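CoA-binding domain-containing protein (Thermus thermophilus, PDB 1IUK) probably binds coenzyme A through a Rossmann-like domain, although its precise cellular role is unknown. Local coordinates at residues Ser63-Lys68 with Leu87-Ala92; Leu74-Pro79 with Gly96-Gln101; Gly103-Glu108 with Val121-Leu126. All coordinates share one frame; numbering follows the deposited sequence.

Overall arrangement
Following the chain from the N terminus, the first strands 15-19 and 42-46 lie at one side of a five-stranded parallel sheet. Contact 1 opens in the loop at 63-68 and closes on helix 87-93; contact 2 opens inside that span, on strand 73-76, and closes beyond it on strand 98-100, so the two cross. They touch, L64 CD2 lying 3.6 Å from L74 CD1. Contact 3 follows in series, closing the loop from 103-108 to 121-126 at the end of outermost strand 120-122. L100 N lies 2.8 Å from V121 O, a probable hydrogen bond joining contacts 2 and 3 within the sheet. The centres of contacts 1 and 3 are about 19 Å apart.

Contact 1 of 3, residues Ser63-Lys68 with Leu87-Ala92; sequences SLLDLK and LPEVLA
E89 OE1 accepts the backbone N-H of L64 at 2.9 Å from L64 N, with an N-H...O angle of 155°. The donor arrives from above the carboxylate, 39° out of its plane. S63 OG stands 3.3 Å from the same E89 OE1. The other oxygen, E89 OE2, is hydrogen-bonded to ND1 of H86, so both ends of the carboxylate are engaged. With CG lodged between backbone N and carbonyl carbon (chi1 66°) and the chain extended beyond it, E89 reaches from its helix to the start of the 3-10 turn 64-66.

That turn has its own bracing: S63 OG accepts from L65 N at 2.9 Å, an ST turn, while D66 OD1 receives S63 N in a longer bond of 3.2 Å. The L64 side chain crosses that of E89 at about a right angle, its CG 3.7 Å from E89 CD, and its CD1 continues to V90 CG2 at 3.8 Å. Further inward, L64 meets L19 and V46 of the parallel sheet. On the more exposed flank, L65 CD1 rests 3.6 Å from A92 CB. The chemistry thus joins the loop to helix 87-93 through a carboxylate that accepts a main-chain N-H and has the L64 side chain lying against it; held at one oxygen by L64 N and at the other by H86, the acid is fixed in its rotation.

Contact 2 of 3, residues Leu74-Pro79 with Gly96-Gln101; sequences LDVFRP and GLVWLQ
V76 and L100 run alongside each other from the same face of the sheet, V76 CB 3.8 Å from L100 CD2, and V98 CG1 adds a looser contact with V76 CG2 at 4.1 Å. This is the pairing of two neighbouring parallel strands in a Rossmann-like fold. The bridges L74-V98, D75-W99 and V76-L100 establish the register, and the axes of the short strand segments are inclined by 17°. L74 and V76 each use both N-H and C=O toward the partner strand: L74 N bonds to L97 O and L74 O to W99 N, then V76 N to W99 O and V76 O to Q101 N.

The other face carries D75 and W99, which extend from it together with carboxylate and indole planes 81° apart. D75 OD1 lies 3.3 Å from W99 CD1, oblique to the ring, while W99 NE1 bonds to the backbone oxygen of R124. L126 of helix 126-134 packs on both D75 and W99, and V32 and L36 of helix 28-38 also touch D75, placing its carboxylate in a largely apolar setting.

Toward the C-terminal ends of the strands, Q101 folds back at its second side-chain torsion, which lets its chain lie over F77 and its amide turn to D75. Q101 NE2 donates an N-H, slightly tilted from the amide plane, to the syn lone pair of D75 OD1; the pair is modelled at 2.5 Å, shorter than such a bond normally is, so the length is doubtful. Ring and amide are stacked, 22° from parallel, and Q101 CG makes a CH-pi contact 3.4 Å from the centroid of the F77 ring.

Contact 3 of 3, residues Gly103-Glu108 with Val121-Leu126; sequences GIRHPE and VADRCL
G103 N donates to D123 OD2 at 2.7 Å, with an N-H...O angle of 159°, the one hydrogen bond between 103-108 and 121-126. The approach comes from above the carboxylate, 47° out of its plane, so the main chain at G103 sits over the acid group. D123 CG is anti to the backbone N (chi1 -151°), which carries the carboxylate to this amide. The rest of the contact is made by the R105 side chain: its CD packs 3.6 Å from D123 CB and 3.5 Å from A122 CB. A122 CB also lies 3.4 Å from R105 NE, oblique to the guanidinium plane; that nitrogen has its hydrogen-bond partner just beyond the segments. Bends at chi2 and chi3 fold the arginine over these two residues.

The guanidinium is not paired with D123: R105 NH1 remains 5.5 Å from D123 OD1. R105 NH2 instead forms a salt bridge with E110 OE1, whose second oxygen accepts H106 N. That glutamate therefore positions both the arginine and the start of helix 107-115. Nearby, I104 O is buried without a polar partner in the model; D123 N lies 3.7 Å from this oxygen.

G103 and D123, the two residues joined by the bond, both have positive phi. H106 is the N-cap of helix 107-115, its ND1 accepting F109 N, and C125 takes the N-cap position before helix 126-134. On the sheet side, A122 packs on L100. The arrangement belongs to the beta-alpha-beta crossover 98-100, 107-115, 120-122: the loop leaving one parallel strand meets the end of the next, as expected at the C-terminal ends of the strands in a Rossmann-like sheet.

Contact 1 of 3, residues Ser63-Lys68 with Leu87-Ala92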
# COMPACT_ATOMS: atom_id res chain seq x y z
N SER A 63 -3.02 -4.41 12.65
CA SER A 63 -4.16 -3.85 11.92
C SER A 63 -3.95 -2.43 11.46
O SER A 63 -3.25 -1.65 12.10
CB SER A 63 -5.40 -3.88 12.81
OG SER A 63 -6.24 -2.76 12.54
N LEU A 64 -4.59 -2.09 10.35
CA LEU A 64 -4.49 -0.75 9.79
C LEU A 64 -4.92 0.29 10.81
O LEU A 64 -4.38 1.38 10.85
CB LEU A 64 -5.36 -0.64 8.54
CG LEU A 64 -4.88 -1.35 7.27
CD1 LEU A 64 -5.91 -1.17 6.17
CD2 LEU A 64 -3.52 -0.79 6.83
N LEU A 65 -5.88 -0.07 11.65
CA LEU A 65 -6.39 0.85 12.65
C LEU A 65 -5.39 1.10 13.77
O LEU A 65 -5.59 1.97 14.61
CB LEU A 65 -7.70 0.32 13.24
CG LEU A 65 -8.87 0.08 12.27
CD1 LEU A 65 -9.00 1.23 11.30
CD2 LEU A 65 -8.63 -1.23 11.52
N ASP A 66 -4.30 0.33 13.79
CA ASP A 66 -3.27 0.52 14.80
C ASP A 66 -2.32 1.65 14.39
O ASP A 66 -1.55 2.15 15.20
CB ASP A 66 -2.46 -0.76 15.00
CG ASP A 66 -3.18 -1.81 15.82
OD1 ASP A 66 -3.00 -3.01 15.51
OD2 ASP A 66 -3.91 -1.45 16.78
N LEU A 67 -2.36 2.04 13.12
CA LEU A 67 -1.49 3.10 12.62
C LEU A 67 -1.86 4.37 13.34
O LEU A 67 -3.04 4.66 13.56
CB LEU A 67 -1.65 3.26 11.10
CG LEU A 67 -1.05 2.12 10.26
CD1 LEU A 67 -1.23 2.37 8.76
CD2 LEU A 67 0.41 2.00 10.61
N LYS A 68 -0.86 5.15 13.70
CA LYS A 68 -1.09 6.38 14.44
C LYS A 68 -0.98 7.67 13.61
O LYS A 68 -0.79 8.75 14.16
CB LYS A 68 -0.15 6.44 15.65
CG LYS A 68 -0.47 5.42 16.76
CD LYS A 68 -1.93 5.53 17.22
CE LYS A 68 -2.19 4.77 18.52
NZ LYS A 68 -3.41 3.90 18.46
N LEU A 87 -11.68 -5.15 4.09
CA LEU A 87 -12.49 -4.01 3.70
C LEU A 87 -12.90 -3.08 4.83
O LEU A 87 -12.77 -1.86 4.70
CB LEU A 87 -13.74 -4.45 2.93
CG LEU A 87 -13.99 -3.79 1.57
CD1 LEU A 87 -15.42 -4.01 1.14
CD2 LEU A 87 -13.68 -2.30 1.63
N PRO A 88 -13.42 -3.62 5.93
CA PRO A 88 -13.82 -2.77 7.06
C PRO A 88 -12.70 -1.87 7.59
O PRO A 88 -12.91 -0.67 7.79
CB PRO A 88 -14.30 -3.76 8.12
CG PRO A 88 -14.67 -4.98 7.35
CD PRO A 88 -13.73 -5.04 6.19
N GLU A 89 -11.52 -2.45 7.83
CA GLU A 89 -10.40 -1.65 8.33
C GLU A 89 -9.85 -0.70 7.26
O GLU A 89 -9.32 0.37 7.58
CB GLU A 89 -9.29 -2.57 8.86
CG GLU A 89 -8.61 -3.42 7.80
CD GLU A 89 -7.26 -3.96 8.27
OE1 GLU A 89 -6.81 -3.62 9.38
OE2 GLU A 89 -6.65 -4.74 7.51
N VAL A 90 -9.99 -1.08 5.99
CA VAL A 90 -9.53 -0.24 4.89
C VAL A 90 -10.43 1.00 4.82
O VAL A 90 -9.95 2.14 4.83
CB VAL A 90 -9.57 -1.00 3.53
CG1 VAL A 90 -9.42 -0.03 2.36
CG2 VAL A 90 -8.45 -2.05 3.49
N LEU A 91 -11.73 0.78 4.77
CA LEU A 91 -12.68 1.88 4.71
C LEU A 91 -12.57 2.78 5.93
O LEU A 91 -12.75 3.99 5.83
CB LEU A 91 -14.10 1.34 4.56
CG LEU A 91 -14.37 0.66 3.21
CD1 LEU A 91 -15.70 -0.07 3.27
CD2 LEU A 91 -14.37 1.70 2.09
N ALA A 92 -12.26 2.20 7.09
CA ALA A 92 -12.13 2.97 8.32
C ALA A 92 -10.90 3.87 8.32
O ALA A 92 -10.95 5.02 8.77
CB ALA A 92 -12.06 2.03 9.51

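Contact 2 of 3, residues Leu74-Pro79 with Gly96-Gln101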
# COMPACT_ATOMS: atom_id res chain seq x y z
N LEU A 74 -2.00 3.21 0.39
CA LEU A 74 -2.07 1.90 1.03
C LEU A 74 -1.61 0.93 -0.06
O LEU A 74 -2.35 0.67 -1.02
CB LEU A 74 -3.50 1.56 1.49
CG LEU A 74 -3.61 0.16 2.13
CD1 LEU A 74 -2.88 0.15 3.46
CD2 LEU A 74 -5.07 -0.21 2.32
N ASP A 75 -0.38 0.43 0.07
CA ASP A 75 0.20 -0.51 -0.90
C ASP A 75 -0.20 -1.90 -0.40
O ASP A 75 0.30 -2.35 0.63
CB ASP A 75 1.72 -0.36 -0.91
CG ASP A 75 2.38 -0.94 -2.15
OD1 ASP A 75 1.69 -1.22 -3.16
OD2 ASP A 75 3.61 -1.09 -2.11
N VAL A 76 -1.10 -2.54 -1.13
CA VAL A 76 -1.65 -3.84 -0.77
C VAL A 76 -1.01 -5.04 -1.44
O VAL A 76 -1.04 -5.18 -2.67
CB VAL A 76 -3.18 -3.87 -1.05
CG1 VAL A 76 -3.80 -5.15 -0.51
CG2 VAL A 76 -3.86 -2.65 -0.42
N PHE A 77 -0.46 -5.92 -0.62
CA PHE A 77 0.16 -7.14 -1.11
C PHE A 77 -0.67 -8.38 -0.76
O PHE A 77 -0.32 -9.50 -1.17
CB PHE A 77 1.57 -7.29 -0.52
CG PHE A 77 2.59 -6.34 -1.11
CD1 PHE A 77 3.34 -6.71 -2.23
CD2 PHE A 77 2.78 -5.07 -0.56
CE1 PHE A 77 4.28 -5.82 -2.79
CE2 PHE A 77 3.72 -4.19 -1.12
CZ PHE A 77 4.46 -4.57 -2.23
N ARG A 78 -1.77 -8.20 -0.02
CA ARG A 78 -2.62 -9.35 0.35
C ARG A 78 -3.39 -9.83 -0.87
O ARG A 78 -3.85 -9.03 -1.68
CB ARG A 78 -3.55 -8.97 1.50
CG ARG A 78 -2.80 -8.34 2.67
CD ARG A 78 -2.68 -9.26 3.87
NE ARG A 78 -2.50 -10.65 3.50
CZ ARG A 78 -3.29 -11.64 3.90
NH1 ARG A 78 -4.32 -11.40 4.70
NH2 ARG A 78 -3.04 -12.89 3.51
N PRO A 79 -3.53 -11.17 -1.03
CA PRO A 79 -4.23 -11.80 -2.16
C PRO A 79 -5.69 -11.46 -2.23
O PRO A 79 -6.28 -11.10 -1.22
CB PRO A 79 -3.99 -13.29 -1.96
CG PRO A 79 -3.64 -13.45 -0.54
CD PRO A 79 -3.03 -12.16 -0.06
N GLY A 96 -5.52 7.81 1.33
CA GLY A 96 -5.74 8.69 0.19
C GLY A 96 -5.84 7.96 -1.13
O GLY A 96 -6.48 8.43 -2.06
N LEU A 97 -5.19 6.80 -1.22
CA LEU A 97 -5.18 6.01 -2.44
C LEU A 97 -4.89 4.55 -2.10
O LEU A 97 -4.06 4.28 -1.22
CB LEU A 97 -4.09 6.54 -3.38
CG LEU A 97 -3.75 5.78 -4.66
CD1 LEU A 97 -4.90 5.85 -5.63
CD2 LEU A 97 -2.52 6.39 -5.30
N VAL A 98 -5.58 3.62 -2.76
CA VAL A 98 -5.35 2.19 -2.52
C VAL A 98 -4.67 1.62 -3.76
O VAL A 98 -5.16 1.76 -4.88
CB VAL A 98 -6.65 1.42 -2.23
CG1 VAL A 98 -6.40 -0.09 -2.27
CG2 VAL A 98 -7.17 1.82 -0.86
N TRP A 99 -3.53 0.98 -3.53
CA TRP A 99 -2.73 0.41 -4.61
C TRP A 99 -2.66 -1.11 -4.49
O TRP A 99 -2.01 -1.63 -3.58
CB TRP A 99 -1.30 0.98 -4.52
CG TRP A 99 -0.41 0.69 -5.70
CD1 TRP A 99 0.16 -0.51 -6.03
CD2 TRP A 99 -0.03 1.62 -6.73
NE1 TRP A 99 0.87 -0.39 -7.20
CE2 TRP A 99 0.77 0.90 -7.65
CE3 TRP A 99 -0.30 2.98 -6.97
CZ2 TRP A 99 1.31 1.51 -8.79
CZ3 TRP A 99 0.25 3.58 -8.11
CH2 TRP A 99 1.04 2.84 -9.00
N LEU A 100 -3.33 -1.83 -5.39
CA LEU A 100 -3.29 -3.28 -5.34
C LEU A 100 -2.08 -3.74 -6.16
O LEU A 100 -1.98 -3.45 -7.36
CB LEU A 100 -4.56 -3.88 -5.93
CG LEU A 100 -5.87 -3.44 -5.26
CD1 LEU A 100 -7.03 -4.22 -5.88
CD2 LEU A 100 -5.79 -3.65 -3.74
N GLN A 101 -1.17 -4.45 -5.50
CA GLN A 101 0.04 -4.93 -6.17
C GLN A 101 -0.22 -5.95 -7.28
O GLN A 101 -1.34 -6.40 -7.49
CB GLN A 101 1.01 -5.48 -5.12
CG GLN A 101 1.71 -4.37 -4.34
CD GLN A 101 2.80 -3.69 -5.16
OE1 GLN A 101 3.59 -4.35 -5.83
NE2 GLN A 101 2.85 -2.36 -5.10

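Contact 3 of 3, residues Gly103-Glu108 with Val121-Leu126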
# COMPACT_ATOMS: atom_id res chain seq x y z
N GLY A 103 -0.83 -8.95 -9.76
CA GLY A 103 -1.60 -10.17 -9.60
C GLY A 103 -2.75 -10.09 -8.60
O GLY A 103 -3.28 -11.11 -8.17
N ILE A 104 -3.13 -8.87 -8.24
CA ILE A 104 -4.20 -8.69 -7.29
C ILE A 104 -5.33 -7.81 -7.83
O ILE A 104 -5.16 -6.60 -8.01
CB ILE A 104 -3.68 -8.08 -5.96
CG1 ILE A 104 -2.66 -9.04 -5.32
CG2 ILE A 104 -4.84 -7.82 -5.00
CD1 ILE A 104 -1.78 -8.40 -4.25
N ARG A 105 -6.48 -8.44 -8.08
CA ARG A 105 -7.69 -7.75 -8.55
C ARG A 105 -8.86 -8.33 -7.75
O ARG A 105 -8.84 -9.49 -7.34
CB ARG A 105 -7.96 -7.99 -10.04
CG ARG A 105 -6.96 -7.37 -11.01
CD ARG A 105 -6.83 -5.86 -10.85
NE ARG A 105 -8.10 -5.14 -10.93
CZ ARG A 105 -8.78 -4.90 -12.05
NH1 ARG A 105 -8.32 -5.33 -13.21
NH2 ARG A 105 -9.90 -4.19 -12.02
N HIS A 106 -9.88 -7.51 -7.52
CA HIS A 106 -11.06 -7.97 -6.81
C HIS A 106 -12.18 -6.97 -7.00
O HIS A 106 -12.29 -5.98 -6.27
CB HIS A 106 -10.80 -8.14 -5.32
CG HIS A 106 -11.86 -8.95 -4.63
ND1 HIS A 106 -13.07 -8.41 -4.23
CD2 HIS A 106 -11.91 -10.26 -4.29
CE1 HIS A 106 -13.81 -9.35 -3.68
NE2 HIS A 106 -13.13 -10.48 -3.70
N PRO A 107 -13.02 -7.22 -8.02
CA PRO A 107 -14.18 -6.43 -8.44
C PRO A 107 -15.00 -5.81 -7.31
O PRO A 107 -15.18 -4.59 -7.27
CB PRO A 107 -14.99 -7.41 -9.27
CG PRO A 107 -13.95 -8.27 -9.90
CD PRO A 107 -12.85 -8.40 -8.88
N GLU A 108 -15.50 -6.65 -6.42
CA GLU A 108 -16.31 -6.14 -5.33
C GLU A 108 -15.50 -5.22 -4.43
O GLU A 108 -15.94 -4.13 -4.08
CB GLU A 108 -16.90 -7.29 -4.49
CG GLU A 108 -17.35 -6.85 -3.09
CD GLU A 108 -18.50 -7.67 -2.54
OE1 GLU A 108 -18.59 -8.87 -2.87
OE2 GLU A 108 -19.31 -7.11 -1.76
N VAL A 121 -5.65 2.02 -7.66
CA VAL A 121 -4.78 1.68 -8.78
C VAL A 121 -4.63 0.17 -8.55
O VAL A 121 -4.31 -0.26 -7.44
CB VAL A 121 -3.41 2.38 -8.71
CG1 VAL A 121 -2.50 1.82 -9.80
CG2 VAL A 121 -3.58 3.88 -8.90
N ALA A 122 -4.89 -0.64 -9.57
CA ALA A 122 -4.82 -2.08 -9.38
C ALA A 122 -3.93 -2.85 -10.35
O ALA A 122 -3.77 -2.46 -11.51
CB ALA A 122 -6.24 -2.68 -9.39
N ASP A 123 -3.39 -3.96 -9.86
CA ASP A 123 -2.51 -4.83 -10.64
C ASP A 123 -1.31 -4.10 -11.28
O ASP A 123 -1.08 -4.18 -12.50
CB ASP A 123 -3.33 -5.56 -11.71
CG ASP A 123 -2.74 -6.92 -12.07
OD1 ASP A 123 -3.42 -7.70 -12.77
OD2 ASP A 123 -1.59 -7.20 -11.66
N ARG A 124 -0.56 -3.39 -10.45
CA ARG A 124 0.64 -2.67 -10.89
C ARG A 124 1.64 -2.74 -9.75
O ARG A 124 1.26 -2.82 -8.59
CB ARG A 124 0.32 -1.20 -11.20
CG ARG A 124 -0.36 -0.99 -12.53
CD ARG A 124 0.01 0.37 -13.12
NE ARG A 124 -0.95 1.42 -12.78
CZ ARG A 124 -1.01 2.62 -13.37
NH1 ARG A 124 -0.16 2.94 -14.35
NH2 ARG A 124 -1.93 3.50 -12.99
N CYS A 125 2.93 -2.75 -10.08
CA CYS A 125 3.96 -2.79 -9.06
C CYS A 125 4.33 -1.34 -8.77
O CYS A 125 4.82 -0.64 -9.65
CB CYS A 125 5.19 -3.55 -9.55
SG CYS A 125 6.47 -3.72 -8.28
N LEU A 126 4.09 -0.90 -7.54
CA LEU A 126 4.38 0.48 -7.16
C LEU A 126 5.84 0.88 -7.42
O LEU A 126 6.11 2.02 -7.84
CB LEU A 126 4.01 0.70 -5.68
CG LEU A 126 4.08 2.14 -5.14
CD1 LEU A 126 3.51 3.13 -6.15
CD2 LEU A 126 3.33 2.21 -3.81